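Local coordinates for sarcolemmal membrane-associated protein (PDB 6AR0), which joins the STRIPAK phosphatase-kinase complex, which dephosphorylates the kinase STK3 and so inhibits Hippo signalling, and is represented here by its FHA domain, at residues A6-R11 with S123-F128; E19-L24 with P39-A44; F67-T72 with C95-G100. All blocks are in the same frame, centred on the assembly; numbering follows the deposited sequence.

Interaction 1 (A6-R11 with S123-F128); sequences AIFTCR and STIKLF
Phe8 and Ile125 lie side by side on the buried face of two antiparallel strands, where they form a non-hydrogen-bonded pair. The CD1 methyl of Ile125 sits over one face of the Phe8 ring, displaced toward its rim, in a CH-pi contact 4.0 Å from the ring centroid. The same methyl, carried out by a CG1 that stands opposite the backbone N of Ile125 (chi1 -162°), also lies 3.9 Å from CB of Ala6, whose CB in turn meets CD2 of Leu127. At the ring's edge, Ser123 OG comes within 3.4 Å of Phe8 CD1. A leucine at Phe8 removes the flat face under the Ile125 methyl, which would probably leave CD1 less well packed and open a gap beside Ser123 OG. On the other face of the sheet, CD1 of Ile7 reaches CE2 of Phe128 at 3.8 Å, while the hydroxyls of Thr9 and Thr124 share a water, held 2.8 Å from Thr124 OG1. Backbone bonds fix this register: Ile7 and Lys126 exchange two, Ile7 N to Lys126 O being 2.8 Å long, and Thr9 and Thr124 exchange two more. Strand 5-10 lies between 117-128 and 20-23, bonding to the latter through Ala6 with Val22 and Phe8 with Arg20. On the face that carries Phe8, Ile97 of strand 95-97 packs on Ile125 and Leu127, joining the two sheets of the FHA beta-sandwich.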
# COMPACT_ATOMS: atom_id res chain seq x y z
N ALA A 6 -2.71 -9.57 4.41
CA ALA A 6 -2.87 -8.83 3.16
C ALA A 6 -1.84 -9.34 2.17
O ALA A 6 -0.63 -9.32 2.45
CB ALA A 6 -2.65 -7.34 3.37
N ILE A 7 -2.30 -9.78 1.00
CA ILE A 7 -1.42 -10.18 -0.08
C ILE A 7 -1.40 -9.07 -1.11
O ILE A 7 -2.46 -8.68 -1.62
CB ILE A 7 -1.87 -11.51 -0.72
CG1 ILE A 7 -1.83 -12.65 0.31
CG2 ILE A 7 -1.00 -11.83 -1.94
CD1 ILE A 7 -2.27 -14.00 -0.23
N PHE A 8 -0.21 -8.56 -1.41
CA PHE A 8 -0.01 -7.52 -2.42
C PHE A 8 0.60 -8.16 -3.66
O PHE A 8 1.67 -8.75 -3.57
CB PHE A 8 1.00 -6.47 -1.93
CG PHE A 8 0.53 -5.59 -0.80
CD1 PHE A 8 0.23 -4.27 -1.04
CD2 PHE A 8 0.48 -6.05 0.51
CE1 PHE A 8 -0.16 -3.43 -0.01
CE2 PHE A 8 0.10 -5.21 1.55
CZ PHE A 8 -0.21 -3.90 1.29
N THR A 9 -0.08 -8.04 -4.81
CA THR A 9 0.46 -8.53 -6.07
C THR A 9 0.63 -7.38 -7.04
O THR A 9 -0.18 -6.46 -7.11
CB THR A 9 -0.45 -9.61 -6.68
OG1 THR A 9 -1.78 -9.14 -6.79
CG2 THR A 9 -0.44 -10.84 -5.81
N CYS A 10 1.70 -7.45 -7.83
CA CYS A 10 2.11 -6.36 -8.69
C CYS A 10 1.27 -6.31 -9.97
O CYS A 10 1.24 -7.28 -10.73
CB CYS A 10 3.58 -6.60 -9.02
SG CYS A 10 4.41 -5.40 -10.04
N ARG A 11 0.64 -5.17 -10.23
CA ARG A 11 -0.17 -4.97 -11.43
C ARG A 11 0.70 -4.63 -12.63
O ARG A 11 1.85 -4.22 -12.48
CB ARG A 11 -1.16 -3.84 -11.19
CG ARG A 11 -2.24 -4.16 -10.17
CD ARG A 11 -3.40 -4.87 -10.80
NE ARG A 11 -4.19 -3.98 -11.64
CZ ARG A 11 -5.33 -4.32 -12.22
NH1 ARG A 11 -5.85 -5.53 -12.07
NH2 ARG A 11 -5.98 -3.44 -12.96
N SER A 123 -0.85 -2.12 -6.97
CA SER A 123 -0.98 -3.48 -6.45
C SER A 123 -2.44 -3.89 -6.37
O SER A 123 -3.32 -3.06 -6.12
CB SER A 123 -0.37 -3.52 -5.03
OG SER A 123 -0.30 -4.78 -4.40
N THR A 124 -2.71 -5.16 -6.60
CA THR A 124 -3.96 -5.72 -6.12
C THR A 124 -3.74 -6.14 -4.69
O THR A 124 -2.66 -6.64 -4.35
CB THR A 124 -4.32 -6.97 -6.92
OG1 THR A 124 -4.40 -6.63 -8.30
CG2 THR A 124 -5.65 -7.58 -6.45
N ILE A 125 -4.73 -5.93 -3.83
CA ILE A 125 -4.65 -6.39 -2.44
C ILE A 125 -5.77 -7.39 -2.20
O ILE A 125 -6.93 -7.12 -2.53
CB ILE A 125 -4.64 -5.22 -1.43
CG1 ILE A 125 -4.12 -5.65 -0.05
CG2 ILE A 125 -6.01 -4.54 -1.35
CD1 ILE A 125 -3.79 -4.50 0.92
N LYS A 126 -5.42 -8.55 -1.65
CA LYS A 126 -6.37 -9.56 -1.22
C LYS A 126 -6.24 -9.69 0.29
O LYS A 126 -5.13 -9.65 0.82
CB LYS A 126 -6.11 -10.89 -1.91
CG LYS A 126 -6.31 -10.82 -3.42
CD LYS A 126 -7.79 -10.65 -3.79
CE LYS A 126 -7.99 -10.57 -5.29
NZ LYS A 126 -8.03 -11.93 -5.91
N LEU A 127 -7.37 -9.77 0.98
CA LEU A 127 -7.42 -9.59 2.42
C LEU A 127 -8.10 -10.79 3.06
O LEU A 127 -9.16 -11.23 2.59
CB LEU A 127 -8.20 -8.33 2.77
CG LEU A 127 -7.63 -7.04 2.18
CD1 LEU A 127 -8.61 -5.89 2.40
CD2 LEU A 127 -6.27 -6.73 2.80
N PHE A 128 -7.51 -11.28 4.14
CA PHE A 128 -8.00 -12.48 4.82
C PHE A 128 -8.05 -12.24 6.32
O PHE A 128 -7.10 -11.71 6.92
CB PHE A 128 -7.11 -13.69 4.50
CG PHE A 128 -6.98 -13.91 3.03
CD1 PHE A 128 -7.91 -14.65 2.34
CD2 PHE A 128 -5.97 -13.29 2.33
CE1 PHE A 128 -7.81 -14.79 0.96
CE2 PHE A 128 -5.86 -13.43 0.96
CZ PHE A 128 -6.78 -14.19 0.28
O HOH W 1 -2.04 -7.67 -9.42
O HOH W 2 -6.43 -7.22 -9.77

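Interaction 2 (E19-L24 with P39-A44); sequences ERHVYL and PAQNNA
Arg20 points its guanidinium at a backbone carbonyl, that of Asn43, and meets it from above the carbonyl plane, in the loop between strands 28-32 and 44-46 of the FHA beta-sandwich. Arg20 NH1 donates to Asn43 O at 2.9 Å, nearly in the guanidinium plane, and the same nitrogen bonds to Thr45 O beyond the loop. The side chain bends at chi2 (-61°), so that Arg20 CD passes 3.4 Å from Ala40 O and NH2 touches CB of Pro39. These contacts hold a type I beta turn from Ala40 to Asn43 against strand 20-23. Within the turn Asn43 OD1 accepts from Ala40 N, and it also accepts from Thr45 N just after it, while ND2 donates to Arg38 O, tying the side chain to the loop on both sides. His21 N donates to Gln41 O at 2.9 Å, and one water bridges His21 O and Gln41 OE1. A second water joins Tyr23 O to Asn42 O farther along the strand. Val22 packs its CG2 methyl 3.5 Å from Asn43 O. The His21 ring is steadied by Glu19: His21 NE2 donates in the ring plane to Glu19 OE2 at 2.8 Å, meeting the carboxylate on its anti side.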
# COMPACT_ATOMS: atom_id res chain seq x y z
N GLU A 19 5.65 -10.32 -4.99
CA GLU A 19 4.44 -10.49 -4.19
C GLU A 19 4.75 -10.51 -2.70
O GLU A 19 5.70 -11.16 -2.25
CB GLU A 19 3.78 -11.80 -4.60
CG GLU A 19 2.55 -12.19 -3.81
CD GLU A 19 1.88 -13.42 -4.40
OE1 GLU A 19 1.98 -13.63 -5.63
OE2 GLU A 19 1.27 -14.18 -3.63
N ARG A 20 3.91 -9.82 -1.92
CA ARG A 20 4.10 -9.69 -0.49
C ARG A 20 2.98 -10.40 0.25
O ARG A 20 1.81 -10.28 -0.11
CB ARG A 20 4.12 -8.22 -0.06
CG ARG A 20 5.05 -7.34 -0.87
CD ARG A 20 6.50 -7.80 -0.77
NE ARG A 20 7.39 -6.97 -1.57
CZ ARG A 20 7.91 -5.80 -1.18
NH1 ARG A 20 7.65 -5.31 0.02
NH2 ARG A 20 8.67 -5.10 -2.00
N HIS A 21 3.35 -11.15 1.28
CA HIS A 21 2.42 -11.80 2.21
C HIS A 21 2.59 -11.10 3.54
O HIS A 21 3.48 -11.44 4.32
CB HIS A 21 2.70 -13.31 2.33
CG HIS A 21 2.44 -14.07 1.06
ND1 HIS A 21 2.67 -15.42 0.94
CD2 HIS A 21 1.99 -13.64 -0.14
CE1 HIS A 21 2.35 -15.80 -0.29
NE2 HIS A 21 1.92 -14.74 -0.96
N VAL A 22 1.77 -10.08 3.78
CA VAL A 22 1.96 -9.15 4.89
C VAL A 22 0.95 -9.48 5.98
O VAL A 22 -0.25 -9.19 5.84
CB VAL A 22 1.80 -7.68 4.44
CG1 VAL A 22 2.03 -6.73 5.62
CG2 VAL A 22 2.76 -7.36 3.30
N TYR A 23 1.42 -10.05 7.08
CA TYR A 23 0.55 -10.33 8.21
C TYR A 23 0.32 -9.07 9.03
O TYR A 23 1.21 -8.23 9.19
CB TYR A 23 1.16 -11.45 9.05
CG TYR A 23 1.13 -12.76 8.31
CD1 TYR A 23 -0.05 -13.48 8.22
CD2 TYR A 23 2.26 -13.24 7.66
CE1 TYR A 23 -0.09 -14.67 7.51
CE2 TYR A 23 2.22 -14.44 6.95
CZ TYR A 23 1.05 -15.15 6.89
OH TYR A 23 1.01 -16.34 6.20
N LEU A 24 -0.90 -8.92 9.51
CA LEU A 24 -1.40 -7.68 10.11
C LEU A 24 -1.79 -7.87 11.58
O LEU A 24 -2.83 -7.38 12.04
CB LEU A 24 -2.57 -7.13 9.30
CG LEU A 24 -2.23 -6.72 7.87
CD1 LEU A 24 -3.49 -6.32 7.14
CD2 LEU A 24 -1.21 -5.60 7.82
N PRO A 39 12.95 -3.91 1.53
CA PRO A 39 11.86 -4.80 1.11
C PRO A 39 12.05 -6.22 1.61
O PRO A 39 13.16 -6.74 1.64
CB PRO A 39 11.93 -4.74 -0.41
CG PRO A 39 12.59 -3.44 -0.71
CD PRO A 39 13.59 -3.24 0.39
N ALA A 40 10.94 -6.85 1.98
CA ALA A 40 10.92 -8.26 2.32
C ALA A 40 9.53 -8.79 2.03
O ALA A 40 8.56 -8.03 1.91
CB ALA A 40 11.24 -8.49 3.80
N GLN A 41 9.41 -10.12 1.93
CA GLN A 41 8.12 -10.72 1.61
C GLN A 41 7.05 -10.32 2.62
O GLN A 41 5.87 -10.19 2.27
CB GLN A 41 8.23 -12.23 1.59
CG GLN A 41 6.89 -12.91 1.45
CD GLN A 41 7.05 -14.40 1.38
OE1 GLN A 41 6.53 -15.14 2.22
NE2 GLN A 41 7.77 -14.87 0.38
N ASN A 42 7.42 -10.18 3.89
CA ASN A 42 6.42 -9.93 4.92
C ASN A 42 6.20 -8.46 5.19
O ASN A 42 5.60 -8.13 6.22
CB ASN A 42 6.77 -10.66 6.22
CG ASN A 42 7.98 -10.07 6.91
OD1 ASN A 42 8.79 -9.39 6.29
ND2 ASN A 42 8.11 -10.35 8.21
N ASN A 43 6.64 -7.57 4.29
CA ASN A 43 6.43 -6.16 4.54
C ASN A 43 5.94 -5.44 3.29
O ASN A 43 5.81 -6.03 2.20
CB ASN A 43 7.65 -5.50 5.21
CG ASN A 43 8.84 -5.31 4.27
OD1 ASN A 43 8.70 -5.06 3.07
ND2 ASN A 43 10.04 -5.39 4.85
N ALA A 44 5.64 -4.16 3.49
CA ALA A 44 5.15 -3.27 2.46
C ALA A 44 6.13 -2.13 2.25
O ALA A 44 5.74 -0.97 2.07
CB ALA A 44 3.73 -2.81 2.76
O HOH W 3 5.29 -13.68 4.57
O HOH W 4 4.01 -9.17 8.26

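Interaction 3 (F67-T72 with C95-G100); sequences FYLQDT and CEILSG
Phe67 N on one strand, and Ile97 O and Glu96 OE2 on its neighbour, grip a single water. It accepts from Phe67 N and donates to the other two, lying 2.8 Å from Glu96 OE2, so it links the two strands where their direct bonding ends. Phe67 O takes one hydrogen bond, from Ile97 N at 3.0 Å and well above the carbonyl plane, and is lined by CA and CG of Glu96. Next along the ladder, Leu69 and Cys95 form a hydrogen-bonded antiparallel pair: Leu69 N reaches Cys95 O at 2.9 Å in a nearly straight bond, and Cys95 N returns to Leu69 O.

Between these bonds, Tyr68 and Glu96 face each other as a non-hydrogen-bonded pair. The Tyr68 ring crosses the Glu96 chain at a slant, Tyr68 CE1 lying 4.0 Å from Glu96 CB and CD1 meeting the backbone at Glu96 N and CA. CG of Glu96 stands anti to the backbone N (chi1 -177°) and the chain stays extended, which carries the carboxylate past the ring. There OE1 forms a salt bridge with Lys66.

The other face is apolar. Ile97 places CG1 against Phe67 CB at 3.7 Å and CG2 against Leu69 CB at 3.9 Å, bridging residues two apart on the neighbouring strand. Ile97 also touches Ile80 and Val58, making it part of the buried core, while the Phe67 ring meets that of Phe60 and, on the outer face, the Tyr68 ring meets that of Trp59. Strand 95-97 is the last strand of the five-stranded mixed sheet, and its pairing with 66-71 forms one edge of a sheet packed against its mate, as in the beta-sandwich of FHA domains.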
# COMPACT_ATOMS: atom_id res chain seq x y z
N PHE A 67 -10.54 -3.80 7.43
CA PHE A 67 -9.17 -3.45 7.08
C PHE A 67 -9.15 -1.99 6.63
O PHE A 67 -10.09 -1.51 5.97
CB PHE A 67 -8.69 -4.31 5.91
CG PHE A 67 -8.54 -5.77 6.24
CD1 PHE A 67 -7.30 -6.32 6.49
CD2 PHE A 67 -9.64 -6.61 6.25
CE1 PHE A 67 -7.17 -7.68 6.77
CE2 PHE A 67 -9.51 -7.96 6.53
CZ PHE A 67 -8.28 -8.48 6.77
N TYR A 68 -8.04 -1.31 6.92
CA TYR A 68 -7.92 0.11 6.62
C TYR A 68 -6.57 0.45 6.04
O TYR A 68 -5.55 -0.18 6.34
CB TYR A 68 -8.09 0.96 7.87
CG TYR A 68 -9.47 0.89 8.44
CD1 TYR A 68 -10.47 1.74 7.98
CD2 TYR A 68 -9.80 -0.03 9.41
CE1 TYR A 68 -11.74 1.70 8.49
CE2 TYR A 68 -11.08 -0.09 9.93
CZ TYR A 68 -12.05 0.78 9.46
OH TYR A 68 -13.33 0.76 9.95
N LEU A 69 -6.57 1.52 5.25
CA LEU A 69 -5.39 2.16 4.71
C LEU A 69 -5.46 3.65 5.02
O LEU A 69 -6.53 4.27 4.90
CB LEU A 69 -5.36 1.94 3.19
CG LEU A 69 -4.18 2.50 2.39
CD1 LEU A 69 -2.87 1.88 2.84
CD2 LEU A 69 -4.40 2.26 0.90
N GLN A 70 -4.34 4.23 5.44
CA GLN A 70 -4.28 5.65 5.75
C GLN A 70 -3.02 6.24 5.14
O GLN A 70 -1.92 5.71 5.33
CB GLN A 70 -4.25 5.85 7.27
CG GLN A 70 -4.23 7.29 7.68
CD GLN A 70 -4.34 7.43 9.17
OE1 GLN A 70 -3.82 6.61 9.93
NE2 GLN A 70 -5.02 8.47 9.62
N ASP A 71 -3.17 7.37 4.45
CA ASP A 71 -2.02 8.10 3.94
C ASP A 71 -1.43 8.93 5.08
O ASP A 71 -2.16 9.67 5.75
CB ASP A 71 -2.44 9.01 2.78
CG ASP A 71 -1.27 9.72 2.15
OD1 ASP A 71 -0.61 10.51 2.87
OD2 ASP A 71 -1.02 9.45 0.96
N THR A 72 -0.14 8.77 5.33
CA THR A 72 0.54 9.48 6.43
C THR A 72 1.41 10.62 5.90
O THR A 72 2.62 10.68 6.11
CB THR A 72 1.35 8.49 7.27
OG1 THR A 72 2.33 7.84 6.46
CG2 THR A 72 0.46 7.45 7.89
N CYS A 95 -9.26 4.81 5.70
CA CYS A 95 -10.13 4.49 4.58
C CYS A 95 -10.23 2.98 4.46
O CYS A 95 -9.22 2.29 4.35
CB CYS A 95 -9.58 5.11 3.29
SG CYS A 95 -9.63 6.90 3.25
N GLU A 96 -11.44 2.45 4.52
CA GLU A 96 -11.62 1.00 4.51
C GLU A 96 -11.26 0.43 3.14
O GLU A 96 -11.66 0.97 2.09
CB GLU A 96 -13.06 0.63 4.85
CG GLU A 96 -13.25 -0.86 4.91
CD GLU A 96 -14.62 -1.32 5.37
OE1 GLU A 96 -15.50 -0.49 5.64
OE2 GLU A 96 -14.80 -2.57 5.48
N ILE A 97 -10.51 -0.67 3.16
CA ILE A 97 -10.14 -1.43 1.98
C ILE A 97 -10.82 -2.79 2.01
O ILE A 97 -11.05 -3.39 3.08
CB ILE A 97 -8.61 -1.55 1.79
CG1 ILE A 97 -7.93 -2.04 3.08
CG2 ILE A 97 -8.04 -0.21 1.35
CD1 ILE A 97 -6.46 -2.44 2.89
N LEU A 98 -11.16 -3.28 0.82
CA LEU A 98 -11.87 -4.54 0.63
C LEU A 98 -11.03 -5.43 -0.26
O LEU A 98 -10.15 -4.97 -1.01
CB LEU A 98 -13.25 -4.31 0.00
CG LEU A 98 -14.25 -3.45 0.78
CD1 LEU A 98 -15.56 -3.45 0.05
CD2 LEU A 98 -14.45 -3.87 2.22
N SER A 99 -11.28 -6.72 -0.18
CA SER A 99 -10.46 -7.66 -0.93
C SER A 99 -10.74 -7.51 -2.42
O SER A 99 -11.89 -7.52 -2.85
CB SER A 99 -10.75 -9.09 -0.48
OG SER A 99 -9.70 -9.92 -0.91
N GLY A 100 -9.67 -7.35 -3.21
CA GLY A 100 -9.77 -7.05 -4.62
C GLY A 100 -9.52 -5.61 -5.01
O GLY A 100 -9.48 -5.30 -6.21
O HOH W 5 -12.58 -4.21 5.32

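Overall arrangement
Interaction 1 joins strands from near the two ends of the chain, and the other two contacts are nested in the loop it closes, interaction 2 ending before interaction 3 begins. Interactions 1 and 2 have centres about 10 Å apart; interaction 1 lies in the antiparallel sheet, and interaction 2 joins that sheet through strand 20-23, the neighbour of 5-10. Interaction 3 belongs to the mixed sheet; its centre lies about 12 Å from that of interaction 1 and about 16 Å from that of interaction 2. Gly100 and Ser99 bond to strand 117-128, and Leu24 touches Phe67, so the contacts connect both layers of this FHA sandwich, a fold built entirely of strands and loops.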